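Local atomic coordinates of trehalose operon transcriptional repressor (Bacillus subtilis, PDB entry 2OGG), a protein that represses the trePA operon and binds trehalose-6-phosphate, and is represented here by its UTRA effector-binding domain. Residues H14-E19 / W38-S43; L29-D34 / Y57-H62; L53-F58 / Y132-H137. All blocks are in the same frame, centred on the assembly; numbering follows the deposited sequence.

All three contacts involve one antiparallel sheet of the effector-binding domain. Contact 1 pairs the outermost strand 11-19 with 37-46, contact 3 pairs 49-59 with 129-138 near the middle, and contact 2 lays the loop after helix 23-29 against the end of strand 49-59. Strands 37-46 and 49-59 are neighbours, so contacts 1 and 3, with centres about 10 Å apart, share a seam; there Y57 OH lies 2.5 Å from E39 OE2, a probable hydrogen bond. Contact 2, about 14 and 15 Å from these centres, shares Y57 and F58 with contact 3. The sulfate at R42, probably from the crystallisation liquor, may mark the effector's phosphate site; glycerol lies across the sheet, on the E39/Y57 face.

Contact 1 (H14-E19 / W38-S43); sequences HKFGLE and WEVIRS. With SO4 (sulfate ion), chain C.
W38 and L18 face each other across an antiparallel strand pair, and the indole carries the largest share of the buried surface. Its CB leaves the strand on the face that also holds F16, L18 and V40. From there CG stands anti to the carbonyl carbon (chi1 -74°), which lets the ring swing back toward strand 14-19. L18 CD1 covers one indole face in a CH-pi contact, 4.0 Å from the centroid of the five-membered ring. Further out, CE3 lies 3.7 Å from L18 CB and also close to the carbonyl oxygen of G17, while CZ3 passes F16 CZ. The F16 ring runs nearly parallel to the indole (planes at 9°) but is slid so far that the two barely overlap; its CD1 edge instead rests on V40 CG2, 3.7 Å away. The polar NE1 points elsewhere and donates to V63 O.

G17 and E39 form a hydrogen-bonded pair, in which E39 N donates to G17 O at 2.9 Å. At the other end H14 and K15 both face I41, a classic beta bulge: I41 O accepts from H14 N at 2.7 Å and, at 3.3 Å, from K15 N. Beside the bulge the imidazole lies next to S43, with H14 NE2 3.0 Å from S43 OG in a nearly straight hydrogen bond (162°); S43 OG also bonds H50 ND1. R42, bent at chi3, offers NH1 and NH2 to one sulfate oxygen, with NH1 2.8 Å from O4.

S74 OG and the backbone N of I75 and Y76, at the start of helix 75-83, complete that anion site together with R44, a setting that could suit a phosphate. V40 and R42 pack on I75 of the same helix, whereas I41, on the other face, packs on strand 49-59.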
loop_
_atom_site.group_PDB
_atom_site.type_symbol
_atom_site.label_atom_id
_atom_site.label_comp_id
_atom_site.label_asym_id
_atom_site.label_seq_id
_atom_site.Cartn_x
_atom_site.Cartn_y
_atom_site.Cartn_z
ATOM N N HIS A 14 11.939 16.832 -25.070
ATOM C CA HIS A 14 12.814 16.527 -26.205
ATOM C C HIS A 14 12.033 15.974 -27.361
ATOM O O HIS A 14 12.156 16.469 -28.450
ATOM C CB HIS A 14 13.941 15.573 -25.812
ATOM C CG HIS A 14 14.897 16.160 -24.824
ATOM N ND1 HIS A 14 15.941 16.985 -25.196
ATOM C CD2 HIS A 14 14.912 16.120 -23.470
ATOM C CE1 HIS A 14 16.572 17.402 -24.114
ATOM N NE2 HIS A 14 15.916 16.960 -23.053
ATOM N N LYS A 15 11.280 14.903 -27.142
ATOM C CA LYS A 15 10.363 14.403 -28.175
ATOM C C LYS A 15 8.955 14.530 -27.633
ATOM O O LYS A 15 8.713 14.221 -26.475
ATOM C CB LYS A 15 10.604 12.926 -28.473
ATOM C CG LYS A 15 11.963 12.594 -28.996
ATOM C CD LYS A 15 11.954 11.213 -29.608
ATOM C CE LYS A 15 13.008 11.090 -30.691
ATOM N NZ LYS A 15 12.926 9.763 -31.348
ATOM N N PHE A 16 8.005 14.686 -28.533
ATOM C CA PHE A 16 6.609 14.723 -28.162
ATOM C C PHE A 16 5.847 14.544 -29.452
ATOM O O PHE A 16 6.175 15.166 -30.482
ATOM C CB PHE A 16 6.285 16.061 -27.521
ATOM C CG PHE A 16 4.822 16.355 -27.415
ATOM C CD1 PHE A 16 4.038 15.697 -26.495
ATOM C CD2 PHE A 16 4.294 17.467 -28.021
ATOM C CE1 PHE A 16 2.720 16.068 -26.290
ATOM C CE2 PHE A 16 2.984 17.852 -27.784
ATOM C CZ PHE A 16 2.215 17.167 -26.902
ATOM N N GLY A 17 4.928 13.590 -29.458
ATOM C CA GLY A 17 4.286 13.209 -30.723
ATOM C C GLY A 17 3.244 12.144 -30.542
ATOM O O GLY A 17 3.042 11.681 -29.420
ATOM N N LEU A 18 2.388 12.030 -31.557
ATOM C CA LEU A 18 1.249 11.112 -31.563
ATOM C C LEU A 18 1.398 10.250 -32.837
ATOM O O LEU A 18 1.256 10.738 -33.961
ATOM C CB LEU A 18 -0.062 11.902 -31.612
ATOM C CG LEU A 18 -1.371 11.092 -31.698
ATOM C CD1 LEU A 18 -1.569 10.248 -30.451
ATOM C CD2 LEU A 18 -2.610 11.972 -31.927
ATOM N N GLU A 19 1.706 8.973 -32.648
ATOM C CA GLU A 19 1.973 8.075 -33.750
ATOM C C GLU A 19 1.506 6.702 -33.339
ATOM O O GLU A 19 1.288 6.463 -32.149
ATOM C CB GLU A 19 3.485 8.023 -33.974
ATOM C CG GLU A 19 4.059 9.194 -34.751
ATOM C CD GLU A 19 5.571 9.146 -34.789
ATOM O OE1 GLU A 19 6.177 9.123 -33.690
ATOM O OE2 GLU A 19 6.137 9.037 -35.909
ATOM N N TRP A 38 0.468 8.541 -27.496
ATOM C CA TRP A 38 1.202 9.774 -27.282
ATOM C C TRP A 38 2.546 9.328 -26.740
ATOM O O TRP A 38 2.592 8.346 -25.998
ATOM C CB TRP A 38 0.507 10.579 -26.194
ATOM C CG TRP A 38 -0.755 11.220 -26.612
ATOM C CD1 TRP A 38 -2.002 10.980 -26.110
ATOM C CD2 TRP A 38 -0.882 12.358 -27.477
ATOM N NE1 TRP A 38 -2.912 11.899 -26.619
ATOM C CE2 TRP A 38 -2.233 12.788 -27.408
ATOM C CE3 TRP A 38 0.037 13.153 -28.160
ATOM C CZ2 TRP A 38 -2.685 13.916 -28.069
ATOM C CZ3 TRP A 38 -0.420 14.295 -28.813
ATOM C CH2 TRP A 38 -1.761 14.651 -28.779
ATOM N N GLU A 39 3.639 9.892 -27.257
ATOM C CA GLU A 39 4.954 9.678 -26.662
ATOM C C GLU A 39 5.534 10.999 -26.176
ATOM O O GLU A 39 5.547 11.977 -26.917
ATOM C CB GLU A 39 5.906 9.063 -27.672
ATOM C CG GLU A 39 7.377 9.391 -27.398
ATOM C CD GLU A 39 8.357 8.610 -28.288
ATOM O OE1 GLU A 39 8.361 8.838 -29.518
ATOM O OE2 GLU A 39 9.096 7.737 -27.764
ATOM N N VAL A 40 5.951 11.063 -24.923
ATOM C CA VAL A 40 6.615 12.282 -24.430
ATOM C C VAL A 40 7.950 11.905 -23.793
ATOM O O VAL A 40 8.022 10.977 -22.961
ATOM C CB VAL A 40 5.783 12.984 -23.359
ATOM C CG1 VAL A 40 6.413 14.342 -22.988
ATOM C CG2 VAL A 40 4.330 13.137 -23.821
ATOM N N ILE A 41 9.027 12.493 -24.300
ATOM C CA ILE A 41 10.324 12.246 -23.718
ATOM C C ILE A 41 10.909 13.542 -23.168
ATOM O O ILE A 41 11.112 14.518 -23.903
ATOM C CB ILE A 41 11.253 11.554 -24.714
ATOM C CG1 ILE A 41 10.767 10.129 -24.991
ATOM C CG2 ILE A 41 12.691 11.536 -24.219
ATOM C CD1 ILE A 41 11.524 9.479 -26.123
ATOM N N ARG A 42 11.197 13.542 -21.876
ATOM C CA ARG A 42 11.655 14.753 -21.184
ATOM C C ARG A 42 12.902 14.482 -20.390
ATOM O O ARG A 42 13.037 13.406 -19.805
ATOM C CB ARG A 42 10.594 15.220 -20.203
ATOM C CG ARG A 42 9.365 15.708 -20.875
ATOM C CD ARG A 42 8.239 16.001 -19.899
ATOM N NE ARG A 42 7.661 14.800 -19.301
ATOM C CZ ARG A 42 6.896 14.840 -18.207
ATOM N NH1 ARG A 42 6.764 15.989 -17.533
ATOM N NH2 ARG A 42 6.454 13.716 -17.666
ATOM N N SER A 43 13.649 15.539 -20.121
ATOM C CA SER A 43 14.758 15.436 -19.191
ATOM C C SER A 43 14.528 16.452 -18.103
ATOM O O SER A 43 13.828 17.438 -18.336
ATOM C CB SER A 43 16.099 15.709 -19.898
ATOM O OG SER A 43 16.344 17.091 -20.052
HETATM S S SO4 C . 4.911 14.406 -14.322
HETATM O O1 SO4 C . 4.669 12.995 -14.586
HETATM O O2 SO4 C . 3.874 14.967 -13.478
HETATM O O3 SO4 C . 6.143 14.623 -13.585
HETATM O O4 SO4 C . 4.923 15.054 -15.619
HETATM O O HOH W 1 5.984 10.104 -31.224
#

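Contact 2 (L29-D34 / Y57-H62); sequences LRANLD and YFFRKH
L29 and F59 bury the most surface here, and they slide past each other in opposite directions, each reaching for the other's backbone side. The leucine leaves the last turn of helix 23-29 with CG anti to its backbone nitrogen (chi1 -155°), which carries the branch point to F59 CE2, 3.6 Å away. Its two methyls then spread over strand 57-59: CD1 and CD2 both lie 3.7 Å from the carbonyl oxygen of Y57, and CD2 also touches Y57 CB. A branched aliphatic suits this spot because one side chain can meet a ring and a strand backbone at once.

F59 fills the other half. Its phenyl ring reaches back to the loop, where CZ meets A31 CB at 3.8 Å and the carbonyl oxygen of L29 at 3.6 Å. The small A31 lets the chain pass close to the flat ring. Between L29 and A31, R30 takes a positive phi (42°), turning the chain out of the helix while its own side chain leads off toward the surface. Beyond F59 the strand stops in a turn, with H62 N donating to F59 O at 3.0 Å.

I37 touches both L29 and F59, and Y132 adds to the apolar surroundings of L29. Glycerol accompanies the loop side, where L29 O is hydrogen-bonded to it. The arrangement is helix-on-sheet packing within the UTRA domain: the end of a helix and its exit loop rest, through apolar side chains, on the end of a strand of an antiparallel sheet.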
loop_
_atom_site.group_PDB
_atom_site.type_symbol
_atom_site.label_atom_id
_atom_site.label_comp_id
_atom_site.label_asym_id
_atom_site.label_seq_id
_atom_site.Cartn_x
_atom_site.Cartn_y
_atom_site.Cartn_z
ATOM N N LEU A 29 3.134 -1.453 -23.600
ATOM C CA LEU A 29 1.832 -0.829 -23.367
ATOM C C LEU A 29 0.675 -1.708 -23.821
ATOM O O LEU A 29 -0.469 -1.295 -23.758
ATOM C CB LEU A 29 1.789 0.491 -24.126
ATOM C CG LEU A 29 0.883 1.612 -23.682
ATOM C CD1 LEU A 29 1.027 1.866 -22.203
ATOM C CD2 LEU A 29 1.247 2.832 -24.467
ATOM N N ARG A 30 0.975 -2.947 -24.198
ATOM C CA ARG A 30 -0.001 -3.846 -24.809
ATOM C C ARG A 30 -0.890 -3.140 -25.829
ATOM O O ARG A 30 -2.111 -3.240 -25.776
ATOM C CB ARG A 30 -0.852 -4.532 -23.746
ATOM C CG ARG A 30 -0.190 -5.724 -23.071
ATOM C CD ARG A 30 -0.884 -5.982 -21.725
ATOM N NE ARG A 30 -0.196 -7.004 -20.938
ATOM C CZ ARG A 30 -0.328 -7.151 -19.617
ATOM N NH1 ARG A 30 -1.115 -6.338 -18.925
ATOM N NH2 ARG A 30 0.347 -8.100 -18.989
ATOM N N ALA A 31 -0.263 -2.401 -26.736
ATOM C CA ALA A 31 -0.966 -1.673 -27.798
ATOM C C ALA A 31 -0.821 -2.378 -29.154
ATOM O O ALA A 31 0.251 -2.914 -29.453
ATOM C CB ALA A 31 -0.405 -0.264 -27.907
ATOM N N ASN A 32 -1.826 -2.206 -30.022
ATOM C CA ASN A 32 -1.775 -2.684 -31.416
ATOM C C ASN A 32 -1.184 -1.659 -32.398
ATOM O O ASN A 32 -1.076 -0.447 -32.111
ATOM C CB ASN A 32 -3.180 -3.014 -31.939
ATOM C CG ASN A 32 -3.967 -3.920 -31.017
ATOM O OD1 ASN A 32 -3.439 -4.899 -30.481
ATOM N ND2 ASN A 32 -5.275 -3.691 -30.959
ATOM N N LEU A 33 -1.011 -2.143 -33.626
ATOM C CA LEU A 33 -0.728 -1.318 -34.779
ATOM C C LEU A 33 -1.599 -0.076 -34.954
ATOM O O LEU A 33 -1.111 1.023 -35.199
ATOM C CB LEU A 33 0.753 -1.063 -34.953
ATOM C CG LEU A 33 1.303 -0.979 -36.371
ATOM C CD1 LEU A 33 2.626 -0.218 -36.324
ATOM C CD2 LEU A 33 1.489 -2.389 -36.934
ATOM N N ASP A 34 -2.898 -0.240 -34.752
ATOM C CA ASP A 34 -3.843 0.813 -35.071
ATOM C C ASP A 34 -4.337 1.535 -33.820
ATOM O O ASP A 34 -5.538 1.783 -33.671
ATOM C CB ASP A 34 -5.018 0.225 -35.856
ATOM C CG ASP A 34 -5.377 -1.180 -35.401
ATOM O OD1 ASP A 34 -6.470 -1.347 -34.814
ATOM O OD2 ASP A 34 -4.541 -2.102 -35.567
ATOM N N TYR A 57 4.249 7.186 -22.202
ATOM C CA TYR A 57 3.503 6.655 -23.340
ATOM C C TYR A 57 2.085 6.285 -22.872
ATOM O O TYR A 57 1.932 5.450 -21.987
ATOM C CB TYR A 57 4.179 5.376 -23.835
ATOM C CG TYR A 57 5.569 5.601 -24.363
ATOM C CD1 TYR A 57 5.785 5.929 -25.702
ATOM C CD2 TYR A 57 6.677 5.414 -23.553
ATOM C CE1 TYR A 57 7.049 6.131 -26.180
ATOM C CE2 TYR A 57 7.909 5.758 -23.978
ATOM C CZ TYR A 57 8.113 6.032 -25.317
ATOM O OH TYR A 57 9.388 6.288 -25.773
ATOM N N PHE A 58 1.052 6.855 -23.491
ATOM C CA PHE A 58 -0.313 6.503 -23.151
ATOM C C PHE A 58 -1.255 6.673 -24.332
ATOM O O PHE A 58 -0.872 7.258 -25.353
ATOM C CB PHE A 58 -0.785 7.298 -21.940
ATOM C CG PHE A 58 -0.562 8.764 -22.074
ATOM C CD1 PHE A 58 0.650 9.310 -21.763
ATOM C CD2 PHE A 58 -1.515 9.564 -22.665
ATOM C CE1 PHE A 58 0.874 10.654 -21.928
ATOM C CE2 PHE A 58 -1.308 10.919 -22.817
ATOM C CZ PHE A 58 -0.122 11.471 -22.421
ATOM N N PHE A 59 -2.403 5.994 -24.276
ATOM C CA PHE A 59 -3.299 5.937 -25.442
ATOM C C PHE A 59 -4.054 7.251 -25.610
ATOM O O PHE A 59 -4.886 7.629 -24.751
ATOM C CB PHE A 59 -4.327 4.803 -25.325
ATOM C CG PHE A 59 -3.744 3.433 -25.360
ATOM C CD1 PHE A 59 -4.008 2.592 -26.433
ATOM C CD2 PHE A 59 -3.152 2.891 -24.225
ATOM C CE1 PHE A 59 -3.615 1.264 -26.410
ATOM C CE2 PHE A 59 -2.625 1.594 -24.245
ATOM C CZ PHE A 59 -2.931 0.757 -25.309
ATOM N N ARG A 60 -4.071 7.703 -26.852
ATOM C CA ARG A 60 -4.831 8.873 -27.175
ATOM C C ARG A 60 -6.320 8.609 -26.974
ATOM O O ARG A 60 -7.079 9.514 -26.683
ATOM C CB ARG A 60 -4.558 9.292 -28.597
ATOM C CG ARG A 60 -5.603 10.236 -29.148
ATOM C CD ARG A 60 -5.662 10.076 -30.632
ATOM N NE ARG A 60 -6.858 10.689 -31.155
ATOM C CZ ARG A 60 -8.079 10.194 -31.004
ATOM N NH1 ARG A 60 -8.260 8.975 -30.501
ATOM N NH2 ARG A 60 -9.104 10.863 -31.502
ATOM N N LYS A 61 -6.740 7.364 -27.110
ATOM C CA LYS A 61 -8.166 7.060 -27.018
ATOM C C LYS A 61 -8.735 7.436 -25.662
ATOM O O LYS A 61 -9.832 7.932 -25.571
ATOM C CB LYS A 61 -8.412 5.593 -27.334
ATOM C CG LYS A 61 -9.497 4.933 -26.513
ATOM C CD LYS A 61 -9.439 3.425 -26.773
ATOM C CE LYS A 61 -7.973 2.967 -26.968
ATOM N NZ LYS A 61 -7.855 1.717 -27.768
ATOM N N HIS A 62 -7.882 7.414 -24.652
ATOM C CA HIS A 62 -8.278 7.803 -23.312
ATOM C C HIS A 62 -7.941 9.251 -22.915
ATOM O O HIS A 62 -8.682 9.855 -22.113
ATOM C CB HIS A 62 -7.789 6.771 -22.283
ATOM C CG HIS A 62 -8.579 5.495 -22.302
ATOM N ND1 HIS A 62 -8.063 4.307 -22.791
ATOM C CD2 HIS A 62 -9.893 5.257 -22.018
ATOM C CE1 HIS A 62 -9.022 3.393 -22.796
ATOM N NE2 HIS A 62 -10.143 3.949 -22.356
#

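Contact 3 (L53-F58 / Y132-H137); sequences LDKDYF and YTESRH
D56 and T133 lie side by side on one face of the central strand pair, pointing the same way. T133 OG1, anti to the carbonyl carbon (chi1 -53°), donates to D56 OD1 at 2.7 Å, coming in from above the carboxylate plane (43° out of it). Next along, S135 OG donates to D54 OD1, although the modelled separation is too short to be trusted. Six backbone bonds in regular antiparallel register hold these pairs, among them R136 N to L53 O at 2.7 Å.

On the other face, Y132 CD2 meets Y57 CD2 at 3.7 Å: Y57 sits near the plane of the Y132 ring at its edge, so the rings brush without stacking. Y132 OH reaches along its own strand to E134 OE1, 2.9 Å away, and R119 also bonds this hydroxyl. E134 is modelled in a salt bridge with R136, again too short to take literally. R136 also forms salt bridges with E97 and D103; K55 turns mainly to E102.

Behind the two aspartates stand arginines. R42 pairs with D56 OD2, and Q131 adds a bond to D56 OD1. Buried D56 is thus gripped by T133, Q131 and R42, which would favour its ionised form; D54 has R44 at OD2 and, less certainly, S135. The acids in turn probably orient R42 and R44 toward the sulfate.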
loop_
_atom_site.group_PDB
_atom_site.type_symbol
_atom_site.label_atom_id
_atom_site.label_comp_id
_atom_site.label_asym_id
_atom_site.label_seq_id
_atom_site.Cartn_x
_atom_site.Cartn_y
_atom_site.Cartn_z
ATOM N N LEU A 53 15.786 11.064 -17.135
ATOM C CA LEU A 53 15.115 11.056 -18.424
ATOM C C LEU A 53 13.778 10.375 -18.266
ATOM O O LEU A 53 13.714 9.276 -17.723
ATOM C CB LEU A 53 15.958 10.366 -19.487
ATOM C CG LEU A 53 15.278 10.503 -20.842
ATOM C CD1 LEU A 53 15.542 11.887 -21.410
ATOM C CD2 LEU A 53 15.642 9.365 -21.816
ATOM N N ASP A 54 12.702 11.123 -18.502
ATOM C CA ASP A 54 11.346 10.618 -18.276
ATOM C C ASP A 54 10.658 10.311 -19.601
ATOM O O ASP A 54 10.531 11.185 -20.456
ATOM C CB ASP A 54 10.531 11.646 -17.508
ATOM C CG ASP A 54 10.794 11.599 -16.006
ATOM O OD1 ASP A 54 10.905 10.470 -15.470
ATOM O OD2 ASP A 54 10.791 12.674 -15.339
ATOM N N LYS A 55 10.318 9.053 -19.821
ATOM C CA LYS A 55 9.571 8.676 -21.035
ATOM C C LYS A 55 8.139 8.251 -20.705
ATOM O O LYS A 55 7.931 7.402 -19.841
ATOM C CB LYS A 55 10.329 7.574 -21.776
ATOM C CG LYS A 55 11.746 8.015 -22.151
ATOM C CD LYS A 55 12.689 6.859 -22.476
ATOM C CE LYS A 55 12.337 6.244 -23.825
ATOM N NZ LYS A 55 13.414 5.383 -24.362
ATOM N N ASP A 56 7.156 9.011 -21.165
ATOM C CA ASP A 56 5.773 8.589 -20.969
ATOM C C ASP A 56 5.165 8.147 -22.293
ATOM O O ASP A 56 5.251 8.898 -23.258
ATOM C CB ASP A 56 4.927 9.715 -20.359
ATOM C CG ASP A 56 5.080 9.817 -18.834
ATOM O OD1 ASP A 56 4.350 9.066 -18.149
ATOM O OD2 ASP A 56 5.872 10.674 -18.317
ATOM N N TYR A 57 4.249 7.186 -22.202
ATOM C CA TYR A 57 3.503 6.655 -23.340
ATOM C C TYR A 57 2.085 6.285 -22.872
ATOM O O TYR A 57 1.932 5.450 -21.987
ATOM C CB TYR A 57 4.179 5.376 -23.835
ATOM C CG TYR A 57 5.569 5.601 -24.363
ATOM C CD1 TYR A 57 5.785 5.929 -25.702
ATOM C CD2 TYR A 57 6.677 5.414 -23.553
ATOM C CE1 TYR A 57 7.049 6.131 -26.180
ATOM C CE2 TYR A 57 7.909 5.758 -23.978
ATOM C CZ TYR A 57 8.113 6.032 -25.317
ATOM O OH TYR A 57 9.388 6.288 -25.773
ATOM N N PHE A 58 1.052 6.855 -23.491
ATOM C CA PHE A 58 -0.313 6.503 -23.151
ATOM C C PHE A 58 -1.255 6.673 -24.332
ATOM O O PHE A 58 -0.872 7.258 -25.353
ATOM C CB PHE A 58 -0.785 7.298 -21.940
ATOM C CG PHE A 58 -0.562 8.764 -22.074
ATOM C CD1 PHE A 58 0.650 9.310 -21.763
ATOM C CD2 PHE A 58 -1.515 9.564 -22.665
ATOM C CE1 PHE A 58 0.874 10.654 -21.928
ATOM C CE2 PHE A 58 -1.308 10.919 -22.817
ATOM C CZ PHE A 58 -0.122 11.471 -22.421
ATOM N N TYR A 132 2.289 3.776 -19.788
ATOM C CA TYR A 132 3.571 3.215 -19.423
ATOM C C TYR A 132 4.618 4.312 -19.278
ATOM O O TYR A 132 4.772 5.141 -20.162
ATOM C CB TYR A 132 4.008 2.159 -20.421
ATOM C CG TYR A 132 5.503 1.873 -20.400
ATOM C CD1 TYR A 132 6.063 0.980 -19.492
ATOM C CD2 TYR A 132 6.339 2.431 -21.340
ATOM C CE1 TYR A 132 7.443 0.787 -19.430
ATOM C CE2 TYR A 132 7.723 2.199 -21.324
ATOM C CZ TYR A 132 8.273 1.397 -20.362
ATOM O OH TYR A 132 9.649 1.138 -20.395
ATOM N N THR A 133 5.317 4.321 -18.141
ATOM C CA THR A 133 6.329 5.323 -17.856
ATOM C C THR A 133 7.660 4.658 -17.552
ATOM O O THR A 133 7.708 3.557 -17.014
ATOM C CB THR A 133 5.891 6.183 -16.680
ATOM O OG1 THR A 133 4.584 6.692 -16.956
ATOM C CG2 THR A 133 6.830 7.370 -16.471
ATOM N N GLU A 134 8.717 5.242 -18.076
ATOM C CA GLU A 134 10.075 4.742 -17.889
ATOM C C GLU A 134 10.942 5.920 -17.469
ATOM O O GLU A 134 11.030 6.913 -18.196
ATOM C CB GLU A 134 10.637 4.152 -19.181
ATOM C CG GLU A 134 12.072 3.705 -19.000
ATOM C CD GLU A 134 12.740 3.237 -20.277
ATOM O OE1 GLU A 134 12.085 2.540 -21.085
ATOM O OE2 GLU A 134 13.973 3.425 -20.387
ATOM N N SER A 135 11.357 5.913 -16.207
ATOM C CA SER A 135 12.034 7.060 -15.616
ATOM C C SER A 135 13.455 6.670 -15.289
ATOM O O SER A 135 13.680 5.723 -14.542
ATOM C CB SER A 135 11.312 7.460 -14.339
ATOM O OG SER A 135 11.671 8.763 -13.942
ATOM N N ARG A 136 14.404 7.260 -15.998
ATOM C CA ARG A 136 15.803 6.837 -15.899
ATOM C C ARG A 136 16.633 7.849 -15.108
ATOM O O ARG A 136 16.768 9.013 -15.529
ATOM C CB ARG A 136 16.377 6.654 -17.305
ATOM C CG ARG A 136 15.456 5.839 -18.197
ATOM C CD ARG A 136 16.029 5.609 -19.593
ATOM N NE ARG A 136 17.268 4.838 -19.574
ATOM C CZ ARG A 136 17.334 3.510 -19.666
ATOM N NH1 ARG A 136 16.216 2.797 -19.735
ATOM N NH2 ARG A 136 18.520 2.895 -19.679
ATOM N N HIS A 137 17.166 7.415 -13.960
ATOM C CA HIS A 137 17.969 8.284 -13.110
ATOM C C HIS A 137 19.435 7.948 -13.137
ATOM O O HIS A 137 19.810 6.796 -12.965
ATOM C CB HIS A 137 17.529 8.143 -11.665
ATOM C CG HIS A 137 16.086 8.451 -11.440
ATOM N ND1 HIS A 137 15.077 7.595 -11.826
ATOM C CD2 HIS A 137 15.481 9.496 -10.824
ATOM C CE1 HIS A 137 13.909 8.111 -11.479
ATOM N NE2 HIS A 137 14.129 9.250 -10.846
#